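Multicopper oxidase (Pseudomonas thermotolerans, PDB 6VOW) probably oxidises phenolic and related substrates, as laccases do, and passes the electrons through its copper centres to reduce molecular oxygen to water. Local coordinates at residues Cys73-Trp78 / Ala311-Glu316; His96-Pro101 / Leu153-Arg158. One frame throughout, in Å; residues are numbered along the deposited sequence.

Contact 1: residues Cys73-Trp78 / Ala311-Glu316; sequences CRQGDW and ANPVAE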
ATOM      1  N   CYS A  73      -7.748 -11.219   7.940  1.00 39.54           N
ATOM      2  CA  CYS A  73      -8.574 -12.234   7.355  1.00 36.60           C
ATOM      3  C   CYS A  73      -7.696 -13.442   7.035  1.00 34.70           C
ATOM      4  O   CYS A  73      -6.500 -13.500   7.406  1.00 33.50           O
ATOM      5  CB  CYS A  73      -9.272 -11.732   6.092  1.00 41.83           C
ATOM      6  SG  CYS A  73     -10.807 -12.704   5.561  1.00 51.30           S
ATOM      7  N   ARG A  74      -8.280 -14.463   6.417  1.00 29.19           N
ATOM      8  CA  ARG A  74      -7.550 -15.704   6.134  1.00 34.91           C
ATOM      9  C   ARG A  74      -7.907 -15.928   4.752  1.00 33.83           C
ATOM     10  O   ARG A  74      -9.044 -15.579   4.381  1.00 40.16           O
ATOM     11  CB  ARG A  74      -8.079 -16.829   7.063  1.00 52.72           C
ATOM     12  CG  ARG A  74      -7.860 -18.278   6.649  1.00 62.05           C
ATOM     13  CD  ARG A  74      -6.725 -18.885   7.423  1.00 72.37           C
ATOM     14  NE  ARG A  74      -6.903 -18.655   8.854  1.00 76.19           N
ATOM     15  CZ  ARG A  74      -5.923 -18.696   9.756  1.00 84.77           C
ATOM     16  NH1 ARG A  74      -4.660 -18.935   9.399  1.00 89.97           N
ATOM     17  NH2 ARG A  74      -6.194 -18.473  11.035  1.00 93.28           N
ATOM     18  N   GLN A  75      -6.942 -16.397   3.966  1.00 37.45           N
ATOM     19  CA  GLN A  75      -7.130 -16.602   2.559  1.00 37.04           C
ATOM     20  C   GLN A  75      -8.213 -17.600   2.291  1.00 37.28           C
ATOM     21  O   GLN A  75      -8.185 -18.667   2.861  1.00 37.97           O
ATOM     22  CB  GLN A  75      -5.818 -17.125   1.979  1.00 45.66           C
ATOM     23  CG  GLN A  75      -5.799 -17.378   0.494  1.00 42.75           C
ATOM     24  CD  GLN A  75      -4.449 -17.844   0.075  1.00 37.05           C
ATOM     25  OE1 GLN A  75      -3.715 -18.415   0.871  1.00 37.24           O
ATOM     26  NE2 GLN A  75      -4.094 -17.592  -1.167  1.00 36.27           N
ATOM     27  N   GLY A  76      -9.143 -17.244   1.409  1.00 45.88           N
ATOM     28  CA  GLY A  76     -10.295 -18.090   1.056  1.00 43.59           C
ATOM     29  C   GLY A  76     -11.512 -17.678   1.851  1.00 40.65           C
ATOM     30  O   GLY A  76     -12.612 -17.995   1.497  1.00 45.26           O
ATOM     31  N   ASP A  77     -11.325 -16.916   2.906  1.00 41.33           N
ATOM     32  CA  ASP A  77     -12.465 -16.528   3.729  1.00 40.99           C
ATOM     33  C   ASP A  77     -13.057 -15.175   3.331  1.00 39.13           C
ATOM     34  O   ASP A  77     -12.499 -14.471   2.471  1.00 41.78           O
ATOM     35  CB  ASP A  77     -12.054 -16.488   5.188  1.00 42.76           C
ATOM     36  CG  ASP A  77     -11.561 -17.802   5.701  1.00 40.29           C
ATOM     37  OD1 ASP A  77     -11.679 -18.824   4.995  1.00 43.21           O
ATOM     38  OD2 ASP A  77     -11.121 -17.777   6.860  1.00 44.93           O
ATOM     39  N   TRP A  78     -14.214 -14.856   3.927  1.00 37.93           N
ATOM     40  CA  TRP A  78     -14.965 -13.590   3.717  1.00 36.10           C
ATOM     41  C   TRP A  78     -14.541 -12.649   4.735  1.00 38.02           C
ATOM     42  O   TRP A  78     -14.421 -13.032   5.905  1.00 36.76           O
ATOM     43  CB  TRP A  78     -16.490 -13.711   3.828  1.00 38.86           C
ATOM     44  CG  TRP A  78     -17.146 -14.420   2.702  1.00 44.45           C
ATOM     45  CD1 TRP A  78     -17.395 -15.733   2.657  1.00 51.68           C
ATOM     46  CD2 TRP A  78     -17.662 -13.885   1.494  1.00 49.52           C
ATOM     47  NE1 TRP A  78     -17.971 -16.079   1.487  1.00 54.98           N
ATOM     48  CE2 TRP A  78     -18.184 -14.956   0.759  1.00 61.62           C
ATOM     49  CE3 TRP A  78     -17.725 -12.613   0.943  1.00 45.42           C
ATOM     50  CZ2 TRP A  78     -18.760 -14.793  -0.495  1.00 69.67           C
ATOM     51  CZ3 TRP A  78     -18.285 -12.456  -0.264  1.00 43.03           C
ATOM     52  CH2 TRP A  78     -18.800 -13.526  -0.985  1.00 59.05           C
ATOM     53  N   ALA A 311       2.339 -19.168  -4.121  1.00 42.46           N
ATOM     54  CA  ALA A 311       1.796 -18.129  -4.974  1.00 41.40           C
ATOM     55  C   ALA A 311       0.314 -17.953  -4.678  1.00 52.76           C
ATOM     56  O   ALA A 311      -0.420 -18.882  -4.508  1.00 54.04           O
ATOM     57  CB  ALA A 311       2.019 -18.470  -6.437  1.00 50.13           C
ATOM     58  N   ASN A 312      -0.113 -16.722  -4.560  1.00 52.99           N
ATOM     59  CA  ASN A 312      -1.549 -16.402  -4.685  1.00 47.54           C
ATOM     60  C   ASN A 312      -2.161 -16.816  -6.051  1.00 41.75           C
ATOM     61  O   ASN A 312      -1.431 -16.884  -7.037  1.00 38.85           O
ATOM     62  CB  ASN A 312      -1.658 -14.937  -4.384  1.00 35.41           C
ATOM     63  CG  ASN A 312      -1.451 -14.714  -2.940  1.00 40.44           C
ATOM     64  OD1 ASN A 312      -1.901 -15.528  -2.153  1.00 39.17           O
ATOM     65  ND2 ASN A 312      -0.721 -13.686  -2.563  1.00 39.47           N
ATOM     66  N   PRO A 313      -3.468 -17.126  -6.095  1.00 42.62           N
ATOM     67  CA  PRO A 313      -4.150 -17.561  -7.299  1.00 46.92           C
ATOM     68  C   PRO A 313      -4.469 -16.414  -8.278  1.00 54.60           C
ATOM     69  O   PRO A 313      -5.635 -16.071  -8.490  1.00 49.91           O
ATOM     70  CB  PRO A 313      -5.470 -18.167  -6.752  1.00 43.98           C
ATOM     71  CG  PRO A 313      -5.750 -17.325  -5.555  1.00 47.53           C
ATOM     72  CD  PRO A 313      -4.394 -17.173  -4.918  1.00 49.62           C
ATOM     73  N   VAL A 314      -3.430 -15.869  -8.889  1.00 60.38           N
ATOM     74  CA  VAL A 314      -3.539 -14.754  -9.804  1.00 53.21           C
ATOM     75  C   VAL A 314      -3.412 -15.313 -11.207  1.00 52.79           C
ATOM     76  O   VAL A 314      -2.722 -16.259 -11.462  1.00 57.93           O
ATOM     77  CB  VAL A 314      -2.402 -13.777  -9.558  1.00 52.61           C
ATOM     78  CG1 VAL A 314      -2.687 -12.462 -10.239  1.00 69.68           C
ATOM     79  CG2 VAL A 314      -2.172 -13.560  -8.093  1.00 62.08           C
ATOM     80  N   ALA A 315      -4.096 -14.685 -12.135  1.00 60.26           N
ATOM     81  CA  ALA A 315      -4.178 -15.185 -13.488  1.00 61.50           C
ATOM     82  C   ALA A 315      -2.857 -14.894 -14.219  1.00 69.04           C
ATOM     83  O   ALA A 315      -2.498 -13.752 -14.412  1.00 66.63           O
ATOM     84  CB  ALA A 315      -5.394 -14.539 -14.187  1.00 55.91           C
ATOM     85  N   GLU A 316      -2.116 -15.944 -14.572  1.00 67.53           N
ATOM     86  CA  GLU A 316      -0.865 -15.805 -15.290  1.00 58.62           C
ATOM     87  C   GLU A 316      -1.092 -15.016 -16.539  1.00 57.20           C
ATOM     88  O   GLU A 316      -1.938 -15.358 -17.347  1.00 64.53           O
ATOM     89  CB  GLU A 316      -0.280 -17.169 -15.657  1.00 65.24           C
ATOM     90  CG  GLU A 316       1.173 -17.111 -16.108  1.00 73.53           C
ATOM     91  CD  GLU A 316       2.103 -16.381 -15.141  1.00 87.83           C
ATOM     92  OE1 GLU A 316       2.419 -16.960 -14.061  1.00 65.20           O
ATOM     93  OE2 GLU A 316       2.524 -15.230 -15.471  1.00 93.24           O
TER
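Q75 meets N312 and P313 at the end of an extended side chain: CG lies anti to the backbone N (chi1 -179°) and the chain stays straight at the next bond. In N312, CG sits beside the backbone N and anti to the carbonyl carbon (chi1 -72°), which carries the amide nearer to Q75. NE2 of Q75 then lies 3.2 Å from OD1 of N312. The two side chains slant across each other, and their amide planes stand 80° apart, so the amides do not stack.

The same NE2 comes 3.8 Å from CD of P313. Q75 and P313 approach from opposite directions. P313 is the centre of an inverse gamma turn, with a weak 2.9 Å bond from V314 N to N312 O. On the other side, Q75 follows R74 in a type II beta turn that is closed by D77 N to R74 O at 3.0 Å. G76 has the positive phi that suits glycine at the third position of such a turn.

Both amides are tied to other parts of the chain. Q75 NE2 donates to E128 O, and Q75 OE1 accepts from R158 N. N312 ND2 donates to A130 O. The contact thus joins the turn after strand 71-74 in the first cupredoxin-like domain to the long loop between strands 288-296 and 323-329.

Q75 and N312 are buried polar residues, and backbone groups meet much of their bonding need. The bonds to E128 O, R158 N and A130 O probably fix the rotation of both amides. They leave the Q75 nitrogen near the N312 oxygen, and this nearness is probably favourable electrostatically.

Contact 2: residues His96-Pro101 / Leu153-Arg158; sequences HGIRLP and LVVEER. With C2O (Cu-O-Cu linkage), chain B.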
ATOM      1  N   HIS A  96      -6.810  -1.712  -0.543  1.00 38.42           N
ATOM      2  CA  HIS A  96      -5.645  -1.576  -1.461  1.00 37.93           C
ATOM      3  C   HIS A  96      -5.032  -2.929  -1.655  1.00 32.84           C
ATOM      4  O   HIS A  96      -4.457  -3.490  -0.727  1.00 42.63           O
ATOM      5  CB  HIS A  96      -4.578  -0.570  -0.914  1.00 34.64           C
ATOM      6  CG  HIS A  96      -3.402  -0.383  -1.850  1.00 45.93           C
ATOM      7  ND1 HIS A  96      -3.064   0.823  -2.421  1.00 49.34           N
ATOM      8  CD2 HIS A  96      -2.512  -1.277  -2.342  1.00 36.78           C
ATOM      9  CE1 HIS A  96      -1.993   0.680  -3.173  1.00 43.79           C
ATOM     10  NE2 HIS A  96      -1.659  -0.597  -3.161  1.00 48.48           N
ATOM     11  N   GLY A  97      -5.153  -3.444  -2.868  1.00 37.27           N
ATOM     12  CA  GLY A  97      -4.491  -4.640  -3.317  1.00 40.28           C
ATOM     13  C   GLY A  97      -5.445  -5.855  -3.459  1.00 44.98           C
ATOM     14  O   GLY A  97      -5.109  -6.870  -4.088  1.00 46.74           O
ATOM     15  N   ILE A  98      -6.616  -5.752  -2.860  1.00 39.57           N
ATOM     16  CA  ILE A  98      -7.559  -6.847  -2.873  1.00 37.23           C
ATOM     17  C   ILE A  98      -8.250  -6.868  -4.198  1.00 38.24           C
ATOM     18  O   ILE A  98      -8.796  -5.891  -4.617  1.00 41.22           O
ATOM     19  CB  ILE A  98      -8.640  -6.739  -1.761  1.00 36.27           C
ATOM     20  CG1 ILE A  98      -7.996  -6.666  -0.349  1.00 33.93           C
ATOM     21  CG2 ILE A  98      -9.623  -7.932  -1.874  1.00 46.87           C
ATOM     22  CD1 ILE A  98      -7.107  -7.793  -0.100  1.00 41.97           C
ATOM     23  N   ARG A  99      -8.240  -8.015  -4.851  1.00 42.42           N
ATOM     24  CA  ARG A  99      -9.075  -8.254  -6.027  1.00 50.00           C
ATOM     25  C   ARG A  99     -10.482  -8.632  -5.517  1.00 49.41           C
ATOM     26  O   ARG A  99     -10.758  -9.724  -5.165  1.00 57.38           O
ATOM     27  CB  ARG A  99      -8.471  -9.355  -6.867  1.00 50.65           C
ATOM     28  CG  ARG A  99      -6.992  -9.121  -7.106  1.00 49.28           C
ATOM     29  CD  ARG A  99      -6.411 -10.208  -7.975  1.00 60.19           C
ATOM     30  NE  ARG A  99      -6.267 -11.433  -7.185  1.00 59.78           N
ATOM     31  CZ  ARG A  99      -6.581 -12.653  -7.584  1.00 75.73           C
ATOM     32  NH1 ARG A  99      -7.099 -12.882  -8.800  1.00 84.63           N
ATOM     33  NH2 ARG A  99      -6.376 -13.671  -6.750  1.00 68.58           N
ATOM     34  N   LEU A 100     -11.345  -7.656  -5.463  1.00 42.00           N
ATOM     35  CA  LEU A 100     -12.701  -7.853  -5.038  1.00 45.01           C
ATOM     36  C   LEU A 100     -13.592  -7.310  -6.137  1.00 39.85           C
ATOM     37  O   LEU A 100     -13.107  -6.773  -7.092  1.00 38.62           O
ATOM     38  CB  LEU A 100     -12.926  -7.094  -3.762  1.00 46.09           C
ATOM     39  CG  LEU A 100     -12.192  -5.734  -3.622  1.00 44.40           C
ATOM     40  CD1 LEU A 100     -12.552  -4.640  -4.667  1.00 50.93           C
ATOM     41  CD2 LEU A 100     -12.549  -5.223  -2.250  1.00 45.18           C
ATOM     42  N   PRO A 101     -14.913  -7.504  -6.036  1.00 46.50           N
ATOM     43  CA  PRO A 101     -15.806  -6.959  -7.050  1.00 49.54           C
ATOM     44  C   PRO A 101     -15.863  -5.469  -6.978  1.00 38.88           C
ATOM     45  O   PRO A 101     -15.756  -4.885  -5.858  1.00 44.31           O
ATOM     46  CB  PRO A 101     -17.153  -7.465  -6.630  1.00 45.42           C
ATOM     47  CG  PRO A 101     -16.822  -8.764  -6.072  1.00 48.85           C
ATOM     48  CD  PRO A 101     -15.605  -8.494  -5.229  1.00 40.63           C
ATOM     49  N   LEU A 153      -4.069  -4.285   6.479  1.00 38.57           N
ATOM     50  CA  LEU A 153      -4.891  -5.530   6.316  1.00 38.55           C
ATOM     51  C   LEU A 153      -4.022  -6.732   6.018  1.00 35.52           C
ATOM     52  O   LEU A 153      -3.300  -6.746   5.024  1.00 37.59           O
ATOM     53  CB  LEU A 153      -5.869  -5.385   5.180  1.00 39.98           C
ATOM     54  CG  LEU A 153      -6.720  -6.555   4.740  1.00 44.10           C
ATOM     55  CD1 LEU A 153      -7.455  -7.114   5.919  1.00 50.36           C
ATOM     56  CD2 LEU A 153      -7.661  -6.143   3.632  1.00 45.34           C
ATOM     57  N   VAL A 154      -4.002  -7.708   6.921  1.00 37.90           N
ATOM     58  CA  VAL A 154      -3.283  -8.986   6.707  1.00 34.65           C
ATOM     59  C   VAL A 154      -4.265 -10.071   6.301  1.00 35.76           C
ATOM     60  O   VAL A 154      -5.238 -10.297   7.020  1.00 33.31           O
ATOM     61  CB  VAL A 154      -2.532  -9.438   7.982  1.00 38.73           C
ATOM     62  CG1 VAL A 154      -1.799 -10.725   7.756  1.00 33.40           C
ATOM     63  CG2 VAL A 154      -1.503  -8.392   8.403  1.00 38.58           C
ATOM     64  N   VAL A 155      -4.033 -10.709   5.152  1.00 33.52           N
ATOM     65  CA  VAL A 155      -4.701 -11.900   4.777  1.00 33.16           C
ATOM     66  C   VAL A 155      -3.740 -13.058   5.047  1.00 38.66           C
ATOM     67  O   VAL A 155      -2.728 -13.184   4.373  1.00 31.23           O
ATOM     68  CB  VAL A 155      -5.204 -11.830   3.322  1.00 35.13           C
ATOM     69  CG1 VAL A 155      -5.974 -13.126   2.946  1.00 39.47           C
ATOM     70  CG2 VAL A 155      -6.147 -10.604   3.161  1.00 36.30           C
ATOM     71  N   GLU A 156      -4.010 -13.819   6.133  1.00 38.71           N
ATOM     72  CA  GLU A 156      -3.240 -14.943   6.495  1.00 33.83           C
ATOM     73  C   GLU A 156      -3.232 -16.010   5.361  1.00 37.39           C
ATOM     74  O   GLU A 156      -4.221 -16.205   4.616  1.00 39.72           O
ATOM     75  CB  GLU A 156      -3.731 -15.498   7.835  1.00 40.67           C
ATOM     76  CG  GLU A 156      -3.406 -14.530   8.995  1.00 49.91           C
ATOM     77  CD  GLU A 156      -3.954 -14.929  10.363  1.00 53.62           C
ATOM     78  OE1 GLU A 156      -4.308 -16.114  10.452  1.00 57.02           O
ATOM     79  OE2 GLU A 156      -4.019 -14.087  11.321  1.00 55.03           O
ATOM     80  N   GLU A 157      -2.094 -16.662   5.172  1.00 35.96           N
ATOM     81  CA  GLU A 157      -2.029 -17.818   4.188  1.00 38.01           C
ATOM     82  C   GLU A 157      -3.042 -18.945   4.611  1.00 35.84           C
ATOM     83  O   GLU A 157      -3.333 -19.136   5.795  1.00 42.90           O
ATOM     84  CB  GLU A 157      -0.641 -18.451   4.111  1.00 33.81           C
ATOM     85  CG  GLU A 157       0.482 -17.569   3.529  1.00 49.55           C
ATOM     86  CD  GLU A 157       0.857 -16.386   4.480  1.00 49.24           C
ATOM     87  OE1 GLU A 157       0.884 -16.510   5.775  1.00 48.29           O
ATOM     88  OE2 GLU A 157       1.125 -15.305   3.921  1.00 44.51           O
ATOM     89  N   ARG A 158      -3.565 -19.666   3.654  1.00 36.85           N
ATOM     90  CA  ARG A 158      -4.537 -20.716   3.979  1.00 41.92           C
ATOM     91  C   ARG A 158      -3.855 -21.798   4.797  1.00 39.75           C
ATOM     92  O   ARG A 158      -4.401 -22.247   5.812  1.00 44.07           O
ATOM     93  CB  ARG A 158      -5.199 -21.300   2.743  1.00 47.25           C
ATOM     94  CG  ARG A 158      -6.379 -22.242   3.135  1.00 58.21           C
ATOM     95  CD  ARG A 158      -7.380 -22.506   2.032  1.00 62.76           C
ATOM     96  NE  ARG A 158      -6.568 -22.414   0.834  1.00 61.15           N
ATOM     97  CZ  ARG A 158      -6.665 -21.514  -0.131  1.00 58.19           C
ATOM     98  NH1 ARG A 158      -7.650 -20.650  -0.178  1.00 51.83           N
ATOM     99  NH2 ARG A 158      -5.762 -21.556  -1.139  1.00 57.38           N
TER
HETATM  100 CU2  C2O B 501      -4.143   2.573  -2.093  1.00 46.92          CU
HETATM  101 CU3  C2O B 501      -6.613   4.127  -5.647  1.00 49.24          CU
HETATM  102  O1  C2O B 501      -5.250   3.341  -3.966  1.00 42.25           O
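The CA atoms of I98 and V155 are 9.6 Å apart, the nearest CA pair of the two segments, where a loop just past strand 94-96 lies over the end of strand 151-156. The contact is apolar. I98 points toward the strand with CG1 beside its backbone N (chi1 -58°), and this sends the longer branch to L153 and V155. CG1 of I98 rests 4.0 Å from CD2 of L153, and the two side chains cross at about a right angle. CD1 of I98 touches the same CD2 of L153 and lies 4.4 Å from CG2 of V155. A single isoleucine branch therefore touches two residues that project from the same face of the strand. F133, from the intervening strand 131-136, touches both I98 and V155, and F125 also packs on I98.

H96 stands at the start of the loop and takes no part in this packing. Its ND1 binds one copper of the Cu-O-Cu group, CU2, at 2.1 Å. H136 and H440 complete the protein ligands of that copper. The bridging O1 is 3.7 Å from ND1 and lies oblique to the ring. The other ring nitrogen, NE2, is hydrogen-bonded to D413, the ring of H391 stacks on H96, and W134 meets it at a shallow angle.

G97 has positive phi (107°), a conformation that favours glycine, and it turns the chain from the copper ligand to I98. With both ring nitrogens engaged, H96 is held in its rotation. D413 acts as a second-shell residue and probably makes the imidazole a more electron-rich ligand, while I98 packs the next part of the loop on the sheet through apolar contacts alone.

How the contacts relate
Contact 1 and contact 2 have centres 7 Å apart and share one sheet, in which strands 71-74 and 151-156 are parallel neighbours. Both segments of contact 2 fall between the two segments of contact 1 in the sequence. Two probable backbone hydrogen bonds join them: Q75 N to E156 O and E156 N to C73 O, both 2.8 Å. V155 CG1 also packs on Q75 N at 3.6 Å. The salt bridge R74-E156 adds a polar tie, and R99 NH2 makes a weak bond to P313 O. Only contact 2 holds a ligand of the Cu-O-Cu group, through H96, and its I98 side chain lies about 8 Å from a bound copper ion; contact 1 joins the same sheet to the interdomain loop.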